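Local coordinates for protein alginate lyase (Aplysia kurodai, PDB 5GMT) that probably cleaves alginate, with specificity for polymannuronate, as a eukaryotic polysaccharide lyase of family 14, at residues Glu197-Thr202 against Leu271-Ala276. Numbering follows the deposited sequence.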
loop_
_atom_site.group_PDB
_atom_site.type_symbol
_atom_site.label_atom_id
_atom_site.label_comp_id
_atom_site.label_asym_id
_atom_site.label_seq_id
_atom_site.Cartn_x
_atom_site.Cartn_y
_atom_site.Cartn_z
ATOM N N GLU A 197 -5.718 5.599 -6.812
ATOM C CA GLU A 197 -5.511 6.907 -7.396
ATOM C C GLU A 197 -5.537 7.957 -6.296
ATOM O O GLU A 197 -6.481 8.030 -5.515
ATOM C CB GLU A 197 -6.572 7.225 -8.458
ATOM C CG GLU A 197 -6.405 8.632 -9.032
ATOM C CD GLU A 197 -7.160 8.859 -10.336
ATOM O OE1 GLU A 197 -7.940 7.978 -10.745
ATOM O OE2 GLU A 197 -6.971 9.932 -10.952
ATOM N N VAL A 198 -4.473 8.746 -6.229
ATOM C CA VAL A 198 -4.301 9.685 -5.138
ATOM C C VAL A 198 -4.087 11.088 -5.674
ATOM O O VAL A 198 -3.193 11.309 -6.485
ATOM C CB VAL A 198 -3.091 9.315 -4.248
ATOM C CG1 VAL A 198 -2.897 10.375 -3.149
ATOM C CG2 VAL A 198 -3.268 7.933 -3.638
ATOM N N HIS A 199 -4.916 12.027 -5.230
ATOM C CA HIS A 199 -4.703 13.440 -5.535
ATOM C C HIS A 199 -4.531 14.160 -4.209
ATOM O O HIS A 199 -5.458 14.195 -3.397
ATOM C CB HIS A 199 -5.875 14.025 -6.339
ATOM C CG HIS A 199 -5.997 13.457 -7.719
ATOM N ND1 HIS A 199 -5.983 14.243 -8.850
ATOM C CD2 HIS A 199 -6.098 12.177 -8.150
ATOM C CE1 HIS A 199 -6.077 13.473 -9.918
ATOM N NE2 HIS A 199 -6.157 12.215 -9.522
ATOM N N ILE A 200 -3.347 14.716 -3.969
ATOM C CA ILE A 200 -3.100 15.296 -2.662
ATOM C C ILE A 200 -3.779 16.652 -2.600
ATOM O O ILE A 200 -4.120 17.235 -3.630
ATOM C CB ILE A 200 -1.584 15.408 -2.334
ATOM C CG1 ILE A 200 -0.845 16.286 -3.344
ATOM C CG2 ILE A 200 -0.945 14.025 -2.274
ATOM C CD1 ILE A 200 0.669 16.352 -3.041
ATOM N N ASN A 201 -4.014 17.129 -1.387
ATOM C CA ASN A 201 -4.770 18.359 -1.183
ATOM C C ASN A 201 -4.053 19.625 -1.615
ATOM O O ASN A 201 -2.820 19.700 -1.632
ATOM C CB ASN A 201 -5.143 18.497 0.289
ATOM C CG ASN A 201 -3.918 18.572 1.188
ATOM O OD1 ASN A 201 -3.185 17.591 1.330
ATOM N ND2 ASN A 201 -3.690 19.746 1.807
ATOM N N THR A 202 -4.849 20.625 -1.962
ATOM C CA THR A 202 -4.368 22.001 -1.971
ATOM C C THR A 202 -3.932 22.342 -0.559
ATOM O O THR A 202 -4.661 22.065 0.392
ATOM C CB THR A 202 -5.463 22.968 -2.406
ATOM O OG1 THR A 202 -6.059 22.484 -3.620
ATOM C CG2 THR A 202 -4.890 24.371 -2.625
ATOM N N LEU A 271 1.136 5.710 -12.791
ATOM C CA LEU A 271 0.760 6.754 -13.742
ATOM C C LEU A 271 0.626 8.092 -13.046
ATOM O O LEU A 271 0.395 8.144 -11.834
ATOM C CB LEU A 271 -0.566 6.419 -14.434
ATOM C CG LEU A 271 -0.645 5.074 -15.147
ATOM C CD1 LEU A 271 -1.142 4.002 -14.186
ATOM C CD2 LEU A 271 -1.565 5.200 -16.352
ATOM N N THR A 272 0.748 9.173 -13.817
ATOM C CA THR A 272 0.570 10.515 -13.274
ATOM C C THR A 272 -0.505 11.265 -14.052
ATOM O O THR A 272 -0.207 11.897 -15.063
ATOM C CB THR A 272 1.880 11.332 -13.317
ATOM O OG1 THR A 272 2.384 11.351 -14.659
ATOM C CG2 THR A 272 2.939 10.731 -12.397
ATOM N N PRO A 273 -1.760 11.197 -13.583
ATOM C CA PRO A 273 -2.834 11.941 -14.244
ATOM C C PRO A 273 -2.756 13.413 -13.886
ATOM O O PRO A 273 -2.004 13.790 -12.984
ATOM C CB PRO A 273 -4.101 11.319 -13.664
ATOM C CG PRO A 273 -3.684 10.937 -12.251
ATOM C CD PRO A 273 -2.223 10.537 -12.344
ATOM N N SER A 274 -3.536 14.235 -14.576
ATOM C CA SER A 274 -3.629 15.643 -14.219
ATOM C C SER A 274 -4.206 15.788 -12.822
ATOM O O SER A 274 -5.210 15.157 -12.490
ATOM C CB SER A 274 -4.503 16.395 -15.220
ATOM O OG SER A 274 -3.927 16.387 -16.511
ATOM N N HIS A 275 -3.569 16.625 -12.011
ATOM C CA HIS A 275 -4.036 16.892 -10.651
ATOM C C HIS A 275 -5.432 17.515 -10.656
ATOM O O HIS A 275 -5.678 18.494 -11.346
ATOM C CB HIS A 275 -3.041 17.807 -9.931
ATOM C CG HIS A 275 -3.272 17.904 -8.456
ATOM N ND1 HIS A 275 -3.059 19.066 -7.746
ATOM C CD2 HIS A 275 -3.682 16.980 -7.556
ATOM C CE1 HIS A 275 -3.330 18.856 -6.471
ATOM N NE2 HIS A 275 -3.712 17.599 -6.327
ATOM N N ALA A 276 -6.357 16.921 -9.908
ATOM C CA ALA A 276 -7.713 17.447 -9.814
ATOM C C ALA A 276 -8.248 17.261 -8.399
ATOM O O ALA A 276 -8.609 16.157 -8.009
ATOM C CB ALA A 276 -8.628 16.762 -10.822
#
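Two histidines, His199 and His275, each hydrogen-bond the backbone of the opposing segment where the C-terminal tail, leaving strand 261-272, folds across the end of strand 191-199. The ring of His199 points at the tail because CG lies anti to the carbonyl carbon (chi1 -67°). Its ND1 accepts the backbone N-H of Ala276 at 2.9 Å, almost in the ring plane and close to straight at 162°. With ND1 acting as acceptor, the proton sits on NE2, which donates to OE2 of Glu197 at 2.8 Å on the anti side of the carboxylate. One bond at each ring nitrogen thus fixes the rotation of the imidazole, and between them CE1 comes 3.2 Å from Ser274 O. CG of Pro273 packs against this polar pair, 3.7 Å from Glu197 OE2 and 3.9 Å from His199 NE2.

Strands 191-199 and 261-272 belong to the same antiparallel sheet of the concanavalin-like fold and both pair with strand 92-102, which runs between them; the tail therefore bridges over the end of that middle strand, and Pro273 and His199 both touch its Ala92. Trp209, on the neighbouring strand 208-216, stacks on the His199 ring and hydrogen-bonds Ala276 O through NE1.

In the second bond the tail supplies the side chain and the strand end the backbone: His275 NE2 donates to Ile200 O at 2.8 Å, in the plane of both the ring and the carbonyl. The two imidazoles meet at their margins, neither lying over the other, with planes 16° apart and His275 CD2 3.8 Å from His199 ND1.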